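Local coordinates for protein diphthine synthase (Aeropyrum pernix, PDB 1WDE) that probably transfers three methyl groups from S-adenosyl-L-methionine to a modified histidine of translation elongation factor 2, forming diphthine on the pathway to diphthamide, at residues 15-20 with 216-221; 37-42 with 88-93. One frame throughout, in Å; residues are numbered along the deposited sequence.

The two contacts illustrate how a tetrapyrrole-methylase type of fold shapes a cofactor cleft from strand ends and loops. Contact 2 pairs neighbouring strands inside the parallel sheet, whereas contact 1 reaches from the loop after strand 9-14 of that sheet across to the end of strand 213-217 in the mixed sheet. Their centres lie about 14 Å apart, and they meet directly: Trp-15 N is 2.8 Å from Thr-90 O, and Gly-16 O is 2.8 Å from Gly-92 N, both probable hydrogen bonds. Trp-15 and Gly-16 both face Gly-92, a classic beta bulge. Asp-93 in contact 2 and Ala-220 in contact 1 are, by similarity, S-adenosyl-L-methionine-binding residues, so both contacts probably border the same site.

Contact 1: 15-20 with 216-221; sequences WGYAPG and VEAGAG
The phenol oxygen of Tyr-17 donates a hydrogen bond to the carbonyl oxygen of Gly-219, OH to O 2.8 Å. The donor stands above the carbonyl plane, 37° out of it, while the acceptor lies at the edge of the ring, near the ring plane. CG of Tyr-17 sits between its own backbone N and carbonyl carbon (chi1 58°), and from there the ring reaches across to the loop that follows strand 213-217. The same end of the ring packs against a methyl group: Ala-218 CB comes within 3.6 Å of Tyr-17 CZ, approaching obliquely. A step further along both chains, which run in nearly the same direction here, the methyls of Ala-18 and Ala-220 touch, CB to CB 3.9 Å. His-224 ND1 accepts a hydrogen bond from Gly-219 N, and Ala-125 of helix 122-130 packs against both Tyr-17 and Ala-218. Gly-122 and Ala-220, cofactor-binding by similarity, place this surface contact beside the probable S-adenosyl-L-methionine site. One directed bond from a phenol, backed by methyl contacts, thus ties the loop after strand 9-14 to the loop after strand 213-217.

Contact 2: 37-42 with 88-93; sequences YVESYT and VVTAGD
Glu-39 and Thr-90 meet through their side chains across two neighbouring parallel strands, with Thr-90 OG1 donating to Glu-39 OE1 over 2.9 Å. That bond arrives on the anti side of the carboxylate, 31° out of its plane; Thr-42 OG1 donates to the syn lone pair of Glu-39 OE1 at 2.6 Å. Thr-42 N binds the syn lone pair of OE2, so both oxygens are gripped and the carboxylate's rotation is restrained. A bend at chi2 (87°) folds the glutamate chain toward Thr-90. With an alanine in place of Glu-39, the Thr-90 and Thr-42 hydroxyls are likely to lose their common acceptor and a gap to open beside them. Upstream, the pairing is close and regular: Val-89 N donates to Tyr-37 O at 2.9 Å, and Glu-39 N to Val-89 O at 3.1 Å, the latter nearly straight at 174°. Beyond Glu-39 the chains separate, Glu-39 O standing 4.5 Å from Ala-91 N, and a water bridges the two. The chain after strand 85-90 leads to Asp-93, cofactor-binding by similarity. On the opposite face from Glu-39, Val-38 and Val-89 pack against Val-53 of helix 47-57; His-100 of helix 100-109 gives Glu-39 OE1 a further hydrogen bond, and strands 62-64 and 9-14 flank the pair in the parallel sheet of the tetrapyrrole-methylase domain.

Contact 1: 15-20 with 216-221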
loop_
_atom_site.group_PDB
_atom_site.type_symbol
_atom_site.label_atom_id
_atom_site.label_comp_id
_atom_site.label_asym_id
_atom_site.label_seq_id
_atom_site.Cartn_x
_atom_site.Cartn_y
_atom_site.Cartn_z
ATOM N N TRP A 15 13.576 0.662 -4.877
ATOM C CA TRP A 15 14.630 1.283 -4.088
ATOM C C TRP A 15 14.481 1.139 -2.559
ATOM O O TRP A 15 15.361 1.554 -1.812
ATOM C CB TRP A 15 14.691 2.770 -4.443
ATOM C CG TRP A 15 16.055 3.384 -4.327
ATOM C CD1 TRP A 15 16.440 4.367 -3.466
ATOM C CD2 TRP A 15 17.208 3.073 -5.125
ATOM N NE1 TRP A 15 17.762 4.693 -3.678
ATOM C CE2 TRP A 15 18.257 3.913 -4.688
ATOM C CE3 TRP A 15 17.454 2.165 -6.165
ATOM C CZ2 TRP A 15 19.537 3.876 -5.254
ATOM C CZ3 TRP A 15 18.728 2.122 -6.730
ATOM C CH2 TRP A 15 19.756 2.977 -6.268
ATOM N N GLY A 16 13.397 0.532 -2.089
ATOM C CA GLY A 16 13.203 0.444 -0.645
ATOM C C GLY A 16 12.509 1.743 -0.245
ATOM O O GLY A 16 12.459 2.674 -1.044
ATOM N N TYR A 17 11.993 1.854 0.973
ATOM C CA TYR A 17 11.270 3.077 1.316
ATOM C C TYR A 17 11.989 4.093 2.192
ATOM O O TYR A 17 11.377 5.045 2.663
ATOM C CB TYR A 17 9.914 2.714 1.947
ATOM C CG TYR A 17 10.049 1.864 3.182
ATOM C CD1 TYR A 17 10.159 0.468 3.082
ATOM C CD2 TYR A 17 10.108 2.445 4.446
ATOM C CE1 TYR A 17 10.326 -0.318 4.206
ATOM C CE2 TYR A 17 10.279 1.657 5.593
ATOM C CZ TYR A 17 10.387 0.281 5.464
ATOM O OH TYR A 17 10.567 -0.509 6.582
ATOM N N ALA A 18 13.281 3.908 2.417
ATOM C CA ALA A 18 14.040 4.859 3.214
ATOM C C ALA A 18 15.510 4.702 2.886
ATOM O O ALA A 18 15.920 3.678 2.359
ATOM C CB ALA A 18 13.824 4.614 4.709
ATOM N N PRO A 19 16.319 5.729 3.167
ATOM C CA PRO A 19 17.744 5.577 2.868
ATOM C C PRO A 19 18.312 4.391 3.653
ATOM O O PRO A 19 17.914 4.147 4.790
ATOM C CB PRO A 19 18.340 6.931 3.290
ATOM C CG PRO A 19 17.303 7.536 4.176
ATOM C CD PRO A 19 16.009 7.113 3.557
ATOM N N GLY A 20 19.211 3.637 3.026
ATOM C CA GLY A 20 19.809 2.491 3.687
ATOM C C GLY A 20 19.050 1.203 3.425
ATOM O O GLY A 20 19.491 0.121 3.802
ATOM N N VAL A 216 -0.042 1.296 11.194
ATOM C CA VAL A 216 1.398 1.033 11.161
ATOM C C VAL A 216 2.201 1.965 10.251
ATOM O O VAL A 216 1.738 2.371 9.198
ATOM C CB VAL A 216 1.684 -0.419 10.664
ATOM C CG1 VAL A 216 3.152 -0.810 10.961
ATOM C CG2 VAL A 216 0.721 -1.393 11.306
ATOM N N GLU A 217 3.406 2.302 10.685
ATOM C CA GLU A 217 4.298 3.114 9.876
ATOM C C GLU A 217 5.590 2.315 9.808
ATOM O O GLU A 217 6.253 2.113 10.823
ATOM C CB GLU A 217 4.591 4.479 10.509
ATOM C CG GLU A 217 5.583 5.290 9.645
ATOM C CD GLU A 217 5.772 6.717 10.105
ATOM O OE1 GLU A 217 5.927 6.925 11.332
ATOM O OE2 GLU A 217 5.771 7.625 9.231
ATOM N N ALA A 218 5.933 1.816 8.627
ATOM C CA ALA A 218 7.173 1.063 8.512
ATOM C C ALA A 218 8.307 2.082 8.623
ATOM O O ALA A 218 8.167 3.217 8.160
ATOM C CB ALA A 218 7.233 0.336 7.163
ATOM N N GLY A 219 9.420 1.692 9.237
ATOM C CA GLY A 219 10.532 2.616 9.357
ATOM C C GLY A 219 11.867 2.011 8.966
ATOM O O GLY A 219 11.957 0.833 8.575
ATOM N N ALA A 220 12.906 2.833 9.062
ATOM C CA ALA A 220 14.277 2.422 8.748
ATOM C C ALA A 220 14.929 1.849 10.001
ATOM O O ALA A 220 14.484 2.108 11.121
ATOM C CB ALA A 220 15.097 3.623 8.242
ATOM N N GLY A 221 15.977 1.057 9.795
ATOM C CA GLY A 221 16.700 0.449 10.893
ATOM C C GLY A 221 15.828 -0.299 11.875
ATOM O O GLY A 221 16.159 -0.393 13.051
#

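Contact 2: 37-42 with 88-93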
loop_
_atom_site.group_PDB
_atom_site.type_symbol
_atom_site.label_atom_id
_atom_site.label_comp_id
_atom_site.label_asym_id
_atom_site.label_seq_id
_atom_site.Cartn_x
_atom_site.Cartn_y
_atom_site.Cartn_z
ATOM N N TYR A 37 15.255 7.193 -14.693
ATOM C CA TYR A 37 14.049 7.960 -14.424
ATOM C C TYR A 37 13.688 7.609 -12.993
ATOM O O TYR A 37 13.834 6.461 -12.571
ATOM C CB TYR A 37 12.920 7.538 -15.358
ATOM C CG TYR A 37 13.170 7.863 -16.813
ATOM C CD1 TYR A 37 13.051 9.170 -17.287
ATOM C CD2 TYR A 37 13.532 6.868 -17.715
ATOM C CE1 TYR A 37 13.287 9.475 -18.628
ATOM C CE2 TYR A 37 13.770 7.161 -19.053
ATOM C CZ TYR A 37 13.645 8.464 -19.506
ATOM O OH TYR A 37 13.874 8.747 -20.835
ATOM N N VAL A 38 13.230 8.598 -12.243
ATOM C CA VAL A 38 12.869 8.394 -10.852
ATOM C C VAL A 38 11.483 8.970 -10.622
ATOM O O VAL A 38 11.231 10.137 -10.922
ATOM C CB VAL A 38 13.885 9.093 -9.915
ATOM C CG1 VAL A 38 13.472 8.928 -8.476
ATOM C CG2 VAL A 38 15.261 8.512 -10.127
ATOM N N GLU A 39 10.576 8.147 -10.113
ATOM C CA GLU A 39 9.227 8.616 -9.855
ATOM C C GLU A 39 8.967 8.539 -8.361
ATOM O O GLU A 39 9.181 7.508 -7.726
ATOM C CB GLU A 39 8.198 7.806 -10.672
ATOM C CG GLU A 39 8.054 6.334 -10.332
ATOM C CD GLU A 39 7.065 6.092 -9.205
ATOM O OE1 GLU A 39 6.758 4.910 -8.925
ATOM O OE2 GLU A 39 6.590 7.080 -8.599
ATOM N N SER A 40 8.533 9.657 -7.797
ATOM C CA SER A 40 8.271 9.730 -6.374
ATOM C C SER A 40 6.827 10.075 -6.077
ATOM O O SER A 40 6.518 10.592 -5.007
ATOM C CB SER A 40 9.204 10.765 -5.750
ATOM O OG SER A 40 9.499 11.784 -6.687
ATOM N N TYR A 41 5.942 9.779 -7.026
ATOM C CA TYR A 41 4.523 10.066 -6.859
ATOM C C TYR A 41 3.675 8.874 -6.392
ATOM O O TYR A 41 2.576 9.069 -5.867
ATOM C CB TYR A 41 3.952 10.626 -8.166
ATOM C CG TYR A 41 3.920 9.648 -9.319
ATOM C CD1 TYR A 41 2.917 8.683 -9.415
ATOM C CD2 TYR A 41 4.882 9.699 -10.325
ATOM C CE1 TYR A 41 2.869 7.792 -10.495
ATOM C CE2 TYR A 41 4.847 8.814 -11.407
ATOM C CZ TYR A 41 3.836 7.864 -11.487
ATOM O OH TYR A 41 3.781 7.005 -12.566
ATOM N N THR A 42 4.168 7.651 -6.586
ATOM C CA THR A 42 3.422 6.460 -6.164
ATOM C C THR A 42 3.585 6.185 -4.674
ATOM O O THR A 42 2.919 5.304 -4.127
ATOM C CB THR A 42 3.874 5.170 -6.922
ATOM O OG1 THR A 42 5.288 4.987 -6.770
ATOM C CG2 THR A 42 3.520 5.252 -8.409
ATOM N N VAL A 88 13.835 2.656 -14.288
ATOM C CA VAL A 88 12.739 3.407 -13.687
ATOM C C VAL A 88 12.792 2.994 -12.224
ATOM O O VAL A 88 12.656 1.810 -11.885
ATOM C CB VAL A 88 11.369 3.047 -14.307
ATOM C CG1 VAL A 88 10.251 3.753 -13.546
ATOM C CG2 VAL A 88 11.333 3.479 -15.775
ATOM N N VAL A 89 13.022 3.972 -11.358
ATOM C CA VAL A 89 13.142 3.710 -9.933
ATOM C C VAL A 89 11.936 4.154 -9.130
ATOM O O VAL A 89 11.448 5.271 -9.282
ATOM C CB VAL A 89 14.361 4.408 -9.346
ATOM C CG1 VAL A 89 14.586 3.938 -7.914
ATOM C CG2 VAL A 89 15.593 4.120 -10.209
ATOM N N THR A 90 11.484 3.262 -8.254
ATOM C CA THR A 90 10.342 3.509 -7.386
ATOM C C THR A 90 10.747 3.296 -5.931
ATOM O O THR A 90 11.568 2.437 -5.639
ATOM C CB THR A 90 9.182 2.530 -7.730
ATOM O OG1 THR A 90 8.727 2.786 -9.067
ATOM C CG2 THR A 90 8.013 2.704 -6.752
ATOM N N ALA A 91 10.205 4.096 -5.018
ATOM C CA ALA A 91 10.494 3.869 -3.610
ATOM C C ALA A 91 9.714 2.562 -3.339
ATOM O O ALA A 91 8.686 2.317 -3.959
ATOM C CB ALA A 91 9.935 5.024 -2.756
ATOM N N GLY A 92 10.196 1.713 -2.448
ATOM C CA GLY A 92 9.487 0.465 -2.208
ATOM C C GLY A 92 9.782 -0.551 -3.303
ATOM O O GLY A 92 10.934 -0.750 -3.677
ATOM N N ASP A 93 8.743 -1.195 -3.820
ATOM C CA ASP A 93 8.884 -2.198 -4.886
ATOM C C ASP A 93 7.989 -1.781 -6.035
ATOM O O ASP A 93 6.816 -1.478 -5.829
ATOM C CB ASP A 93 8.442 -3.581 -4.392
ATOM C CG ASP A 93 8.625 -4.662 -5.440
ATOM O OD1 ASP A 93 9.615 -5.413 -5.362
ATOM O OD2 ASP A 93 7.785 -4.750 -6.346
HETATM O O HOH W 1 8.194 5.943 -5.785
#